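Local coordinates for protein Adp-heptose LPS heptosyltransferase II (Escherichia coli, PDB 1PSW) that transfers a heptose from ADP-L-glycero-beta-D-manno-heptose onto heptosyl-Kdo2-lipid A, adding the second heptose of the lipopolysaccharide inner core, at residues L4-S9 / A84-N89; I32-A37 / E50-I55. All blocks are in the same frame, centred on the assembly; numbering follows the deposited sequence.

Interaction 1: L4-S9 / A84-N89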
loop_
_atom_site.group_PDB
_atom_site.type_symbol
_atom_site.label_atom_id
_atom_site.label_comp_id
_atom_site.label_asym_id
_atom_site.label_seq_id
_atom_site.Cartn_x
_atom_site.Cartn_y
_atom_site.Cartn_z
ATOM N N LEU A 4 -6.073 20.280 0.341
ATOM C CA LEU A 4 -4.769 19.898 -0.179
ATOM C C LEU A 4 -4.163 18.900 0.797
ATOM O O LEU A 4 -4.083 19.162 1.997
ATOM C CB LEU A 4 -3.842 21.109 -0.295
ATOM C CG LEU A 4 -2.375 20.764 -0.597
ATOM C CD1 LEU A 4 -2.270 20.106 -1.959
ATOM C CD2 LEU A 4 -1.509 22.025 -0.550
ATOM N N VAL A 5 -3.739 17.754 0.281
ATOM C CA VAL A 5 -3.139 16.736 1.129
ATOM C C VAL A 5 -1.701 16.461 0.716
ATOM O O VAL A 5 -1.414 16.256 -0.461
ATOM C CB VAL A 5 -3.931 15.401 1.061
ATOM C CG1 VAL A 5 -3.194 14.308 1.834
ATOM C CG2 VAL A 5 -5.320 15.591 1.629
ATOM N N ILE A 6 -0.796 16.492 1.687
ATOM C CA ILE A 6 0.599 16.193 1.418
ATOM C C ILE A 6 0.671 14.705 1.719
ATOM O O ILE A 6 0.662 14.300 2.881
ATOM C CB ILE A 6 1.542 16.958 2.374
ATOM C CG1 ILE A 6 1.266 18.463 2.304
ATOM C CG2 ILE A 6 2.992 16.646 2.028
ATOM C CD1 ILE A 6 1.462 19.081 0.927
ATOM N N GLY A 7 0.708 13.888 0.672
ATOM C CA GLY A 7 0.729 12.450 0.869
ATOM C C GLY A 7 2.085 11.861 1.184
ATOM O O GLY A 7 3.119 12.486 0.914
ATOM N N PRO A 8 2.111 10.647 1.761
ATOM C CA PRO A 8 3.365 9.980 2.108
ATOM C C PRO A 8 4.091 9.477 0.871
ATOM O O PRO A 8 3.515 9.431 -0.214
ATOM C CB PRO A 8 2.909 8.859 3.032
ATOM C CG PRO A 8 1.570 8.501 2.485
ATOM C CD PRO A 8 0.952 9.857 2.219
ATOM N N SER A 9 5.350 9.091 1.040
ATOM C CA SER A 9 6.166 8.618 -0.071
ATOM C C SER A 9 6.377 7.114 -0.076
ATOM O O SER A 9 7.362 6.630 -0.617
ATOM C CB SER A 9 7.524 9.311 -0.038
ATOM O OG SER A 9 7.352 10.714 -0.081
ATOM N N ALA A 84 -5.602 21.990 4.668
ATOM C CA ALA A 84 -4.441 21.218 4.261
ATOM C C ALA A 84 -4.150 20.164 5.323
ATOM O O ALA A 84 -4.320 20.409 6.518
ATOM C CB ALA A 84 -3.237 22.127 4.079
ATOM N N TYR A 85 -3.732 18.984 4.875
ATOM C CA TYR A 85 -3.397 17.885 5.777
ATOM C C TYR A 85 -2.009 17.385 5.400
ATOM O O TYR A 85 -1.766 17.028 4.250
ATOM C CB TYR A 85 -4.411 16.738 5.646
ATOM C CG TYR A 85 -5.803 17.079 6.127
ATOM C CD1 TYR A 85 -6.169 16.903 7.464
ATOM C CD2 TYR A 85 -6.743 17.627 5.257
ATOM C CE1 TYR A 85 -7.433 17.268 7.918
ATOM C CE2 TYR A 85 -8.009 17.996 5.709
ATOM C CZ TYR A 85 -8.346 17.817 7.035
ATOM O OH TYR A 85 -9.589 18.200 7.489
ATOM N N VAL A 86 -1.101 17.369 6.367
ATOM C CA VAL A 86 0.257 16.905 6.121
ATOM C C VAL A 86 0.400 15.529 6.752
ATOM O O VAL A 86 0.324 15.390 7.976
ATOM C CB VAL A 86 1.295 17.881 6.729
ATOM C CG1 VAL A 86 2.708 17.448 6.368
ATOM C CG2 VAL A 86 1.037 19.294 6.220
ATOM N N LEU A 87 0.600 14.508 5.919
ATOM C CA LEU A 87 0.703 13.126 6.402
ATOM C C LEU A 87 2.108 12.665 6.755
ATOM O O LEU A 87 2.289 11.884 7.685
ATOM C CB LEU A 87 0.051 12.179 5.386
ATOM C CG LEU A 87 -1.422 12.522 5.095
ATOM C CD1 LEU A 87 -2.049 11.476 4.166
ATOM C CD2 LEU A 87 -2.197 12.593 6.410
ATOM N N PRO A 88 3.125 13.128 6.014
ATOM C CA PRO A 88 4.477 12.689 6.372
ATOM C C PRO A 88 4.803 13.310 7.731
ATOM O O PRO A 88 4.088 14.207 8.183
ATOM C CB PRO A 88 5.339 13.268 5.248
ATOM C CG PRO A 88 4.389 13.313 4.082
ATOM C CD PRO A 88 3.128 13.829 4.718
ATOM N N ASN A 89 5.858 12.844 8.388
ATOM C CA ASN A 89 6.228 13.395 9.688
ATOM C C ASN A 89 7.353 14.421 9.582
ATOM O O ASN A 89 7.560 15.203 10.502
ATOM C CB ASN A 89 6.661 12.275 10.641
ATOM C CG ASN A 89 5.491 11.451 11.144
ATOM O OD1 ASN A 89 4.627 11.955 11.864
ATOM N ND2 ASN A 89 5.454 10.180 10.763
#
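I6 is gripped through both of its backbone polar atoms, by Y85 of the neighbouring parallel strand and by L87 just beyond it. Its N donates to Y85 O at 2.8 Å, almost straight at 173°, and its O receives L87 N at 3.0 Å. With Y85 N bonded to L4 O (2.9 Å), these bonds give the ladder in which L4, V5 and I6 pair with A84, Y85 and V86. Beta-branched V5, I6 and V86 suit such extended chains. On the face carrying L4, I6, A84 and V86, I6 CG1 lies alongside V86 CG2, 4.0 Å away, both pointing the same way.

Packing stays tight just past the strands. L87 CD1 touches both V5 CG1 (3.8 Å) and P8 CD (3.9 Å). I6 presents its CG2 branch to P88 CD, the two side chains lying roughly perpendicular. The P88 ring also lies against G7 O, with CG 3.5 Å away; lacking an N-H, both prolines suit loops beyond the ladder. Farther on the chains part: S9 and N89 make no contact across the pair, and N89 is exposed.

Helix 11-27 covers the face of V5 and Y85 through Y21 and L24, P97 of helix 95-99 covers I6, A84 and V86, and strands 32-37 and 104-108 continue the sheet beyond the two strands.

Interaction 2: I32-A37 / E50-I55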
loop_
_atom_site.group_PDB
_atom_site.type_symbol
_atom_site.label_atom_id
_atom_site.label_comp_id
_atom_site.label_asym_id
_atom_site.label_seq_id
_atom_site.Cartn_x
_atom_site.Cartn_y
_atom_site.Cartn_z
ATOM N N ILE A 32 -13.358 18.395 -2.172
ATOM C CA ILE A 32 -12.505 18.240 -3.349
ATOM C C ILE A 32 -11.091 18.055 -2.805
ATOM O O ILE A 32 -10.526 18.968 -2.192
ATOM C CB ILE A 32 -12.555 19.504 -4.249
ATOM C CG1 ILE A 32 -14.002 19.798 -4.659
ATOM C CG2 ILE A 32 -11.691 19.303 -5.488
ATOM C CD1 ILE A 32 -14.648 18.696 -5.468
ATOM N N ILE A 33 -10.525 16.874 -3.032
ATOM C CA ILE A 33 -9.207 16.547 -2.500
ATOM C C ILE A 33 -8.076 16.412 -3.512
ATOM O O ILE A 33 -8.125 15.570 -4.405
ATOM C CB ILE A 33 -9.281 15.232 -1.690
ATOM C CG1 ILE A 33 -10.358 15.347 -0.608
ATOM C CG2 ILE A 33 -7.932 14.938 -1.050
ATOM C CD1 ILE A 33 -10.828 14.001 -0.061
ATOM N N ASP A 34 -7.056 17.255 -3.361
ATOM C CA ASP A 34 -5.885 17.205 -4.224
ATOM C C ASP A 34 -4.767 16.618 -3.369
ATOM O O ASP A 34 -4.651 16.939 -2.183
ATOM C CB ASP A 34 -5.490 18.604 -4.713
ATOM C CG ASP A 34 -6.510 19.202 -5.667
ATOM O OD1 ASP A 34 -7.230 18.427 -6.338
ATOM O OD2 ASP A 34 -6.582 20.447 -5.762
ATOM N N VAL A 35 -3.954 15.753 -3.962
ATOM C CA VAL A 35 -2.870 15.120 -3.227
ATOM C C VAL A 35 -1.535 15.356 -3.901
ATOM O O VAL A 35 -1.373 15.093 -5.094
ATOM C CB VAL A 35 -3.091 13.597 -3.104
ATOM C CG1 VAL A 35 -1.950 12.969 -2.307
ATOM C CG2 VAL A 35 -4.422 13.324 -2.427
HETATM N N MSE A 36 -0.583 15.864 -3.125
HETATM C CA MSE A 36 0.759 16.121 -3.621
HETATM C C MSE A 36 1.657 14.987 -3.153
HETATM O O MSE A 36 1.764 14.722 -1.954
HETATM C CB MSE A 36 1.292 17.447 -3.089
HETATM C CG MSE A 36 2.650 17.808 -3.665
HETATM SE SE MSE A 36 3.410 19.406 -2.868
HETATM C CE MSE A 36 2.354 20.707 -3.787
ATOM N N ALA A 37 2.288 14.313 -4.108
ATOM C CA ALA A 37 3.176 13.193 -3.813
ATOM C C ALA A 37 4.172 13.035 -4.958
ATOM O O ALA A 37 4.023 13.659 -6.005
ATOM C CB ALA A 37 2.358 11.907 -3.650
ATOM N N GLU A 50 -11.682 9.054 -4.701
ATOM C CA GLU A 50 -11.796 10.159 -3.757
ATOM C C GLU A 50 -10.850 11.310 -4.096
ATOM O O GLU A 50 -11.048 12.442 -3.643
ATOM C CB GLU A 50 -11.493 9.683 -2.330
ATOM C CG GLU A 50 -12.396 8.568 -1.798
ATOM C CD GLU A 50 -12.077 7.197 -2.376
ATOM O OE1 GLU A 50 -10.929 6.978 -2.832
ATOM O OE2 GLU A 50 -12.975 6.325 -2.354
ATOM N N VAL A 51 -9.827 11.023 -4.895
ATOM C CA VAL A 51 -8.838 12.032 -5.263
ATOM C C VAL A 51 -9.194 12.807 -6.528
ATOM O O VAL A 51 -9.397 12.227 -7.592
ATOM C CB VAL A 51 -7.444 11.392 -5.430
ATOM C CG1 VAL A 51 -6.450 12.419 -5.953
ATOM C CG2 VAL A 51 -6.981 10.845 -4.088
ATOM N N ASN A 52 -9.268 14.126 -6.396
ATOM C CA ASN A 52 -9.604 14.986 -7.517
ATOM C C ASN A 52 -8.439 15.126 -8.481
ATOM O O ASN A 52 -8.582 14.871 -9.675
ATOM C CB ASN A 52 -10.017 16.375 -7.025
ATOM C CG ASN A 52 -10.286 17.342 -8.170
ATOM O OD1 ASN A 52 -11.112 17.069 -9.043
ATOM N ND2 ASN A 52 -9.592 18.479 -8.167
ATOM N N GLU A 53 -7.285 15.528 -7.961
ATOM C CA GLU A 53 -6.111 15.723 -8.799
ATOM C C GLU A 53 -4.805 15.442 -8.064
ATOM O O GLU A 53 -4.699 15.650 -6.855
ATOM C CB GLU A 53 -6.090 17.160 -9.316
ATOM C CG GLU A 53 -5.026 17.432 -10.361
ATOM C CD GLU A 53 -4.871 18.909 -10.661
ATOM O OE1 GLU A 53 -5.892 19.570 -10.951
ATOM O OE2 GLU A 53 -3.725 19.407 -10.611
ATOM N N ALA A 54 -3.810 14.969 -8.806
ATOM C CA ALA A 54 -2.507 14.675 -8.227
ATOM C C ALA A 54 -1.537 15.808 -8.556
ATOM O O ALA A 54 -0.962 15.844 -9.641
ATOM C CB ALA A 54 -1.981 13.358 -8.772
ATOM N N ILE A 55 -1.366 16.734 -7.614
ATOM C CA ILE A 55 -0.466 17.870 -7.797
ATOM C C ILE A 55 0.958 17.392 -8.080
ATOM O O ILE A 55 1.597 16.780 -7.223
ATOM C CB ILE A 55 -0.440 18.767 -6.538
ATOM C CG1 ILE A 55 -1.863 19.189 -6.163
ATOM C CG2 ILE A 55 0.428 19.993 -6.786
ATOM C CD1 ILE A 55 -2.606 19.910 -7.269
HETATM O O HOH W 1 -11.868 14.806 -4.491
HETATM O O HOH W 2 -7.210 20.863 -8.303
HETATM O O HOH W 3 0.581 14.224 -6.508
HETATM O O HOH W 4 4.190 14.804 -8.347
#
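A parallel strand pairing at the margin of the N-terminal sheet joins 32-37 to 50-55, the latter lying on the sheet's outermost strand, 51-56. The pairing is irregular. N52 N donates to I33 O at 2.7 Å and V35 N to E53 O at 3.0 Å, but the bond from I55 N to V35 O is weak, bent to 124°. Water supplements the seam: I33 N and A37 N each donate to a water, the first within bonding distance of E50 O, the second of V35 O and I55 O.

The polar side-chain contact is between N52 and D34. The N52 side chain swings away from its own backbone nitrogen, which sets its amide beside the D34 carboxylate, the two planes only 27° apart. N52 ND2 reaches the syn lone pair of D34 OD1 at 3.0 Å, while I32 CG2 touches the same ND2. The short amide of N52 thus offers an N-H to the acid at the exposed margin. D34 OD2 is held by Y81 OH and by a water shared with E53 OE1, so both oxygens of this buried acid have partners.

These strands and helix 42-45 form a beta-alpha-beta unit, a building block of the Rossmann-like domains of GT-B glycosyltransferases. Inside the unit, V35 CG2 meets V51 CG2 at 3.9 Å, their side chains crossing at about a right angle; L45 of the helix packs on both beta-branched valines and on compact A54.

On the other face, M36, a selenomethionine, bends at chi3 (-77°) and brings CE to within 3.6 Å of I55 CG2. I55 supplies branched apolar bulk here, its CG1 against D34 CB, and L76 touches both M36 and I55.

Overall arrangement
From the N terminus, strand 2-6 comes first in the chain, followed by helix 11-27 and strand 32-37. A short crossing through helix 42-45 then lets interaction 2 close a small loop, bringing in 51-56 at the sheet margin. The chain goes on through helix 66-75 to strand 83-86, where interaction 1 closes a much larger loop that contains the whole of interaction 2. In the finished sheet 2-6 has 32-37 on one side and 83-86 on the other. V5 joins the two contacts, its N and O probably hydrogen-bonded to D34 O and M36 N, and their centres lie about 11 Å apart in one sheet.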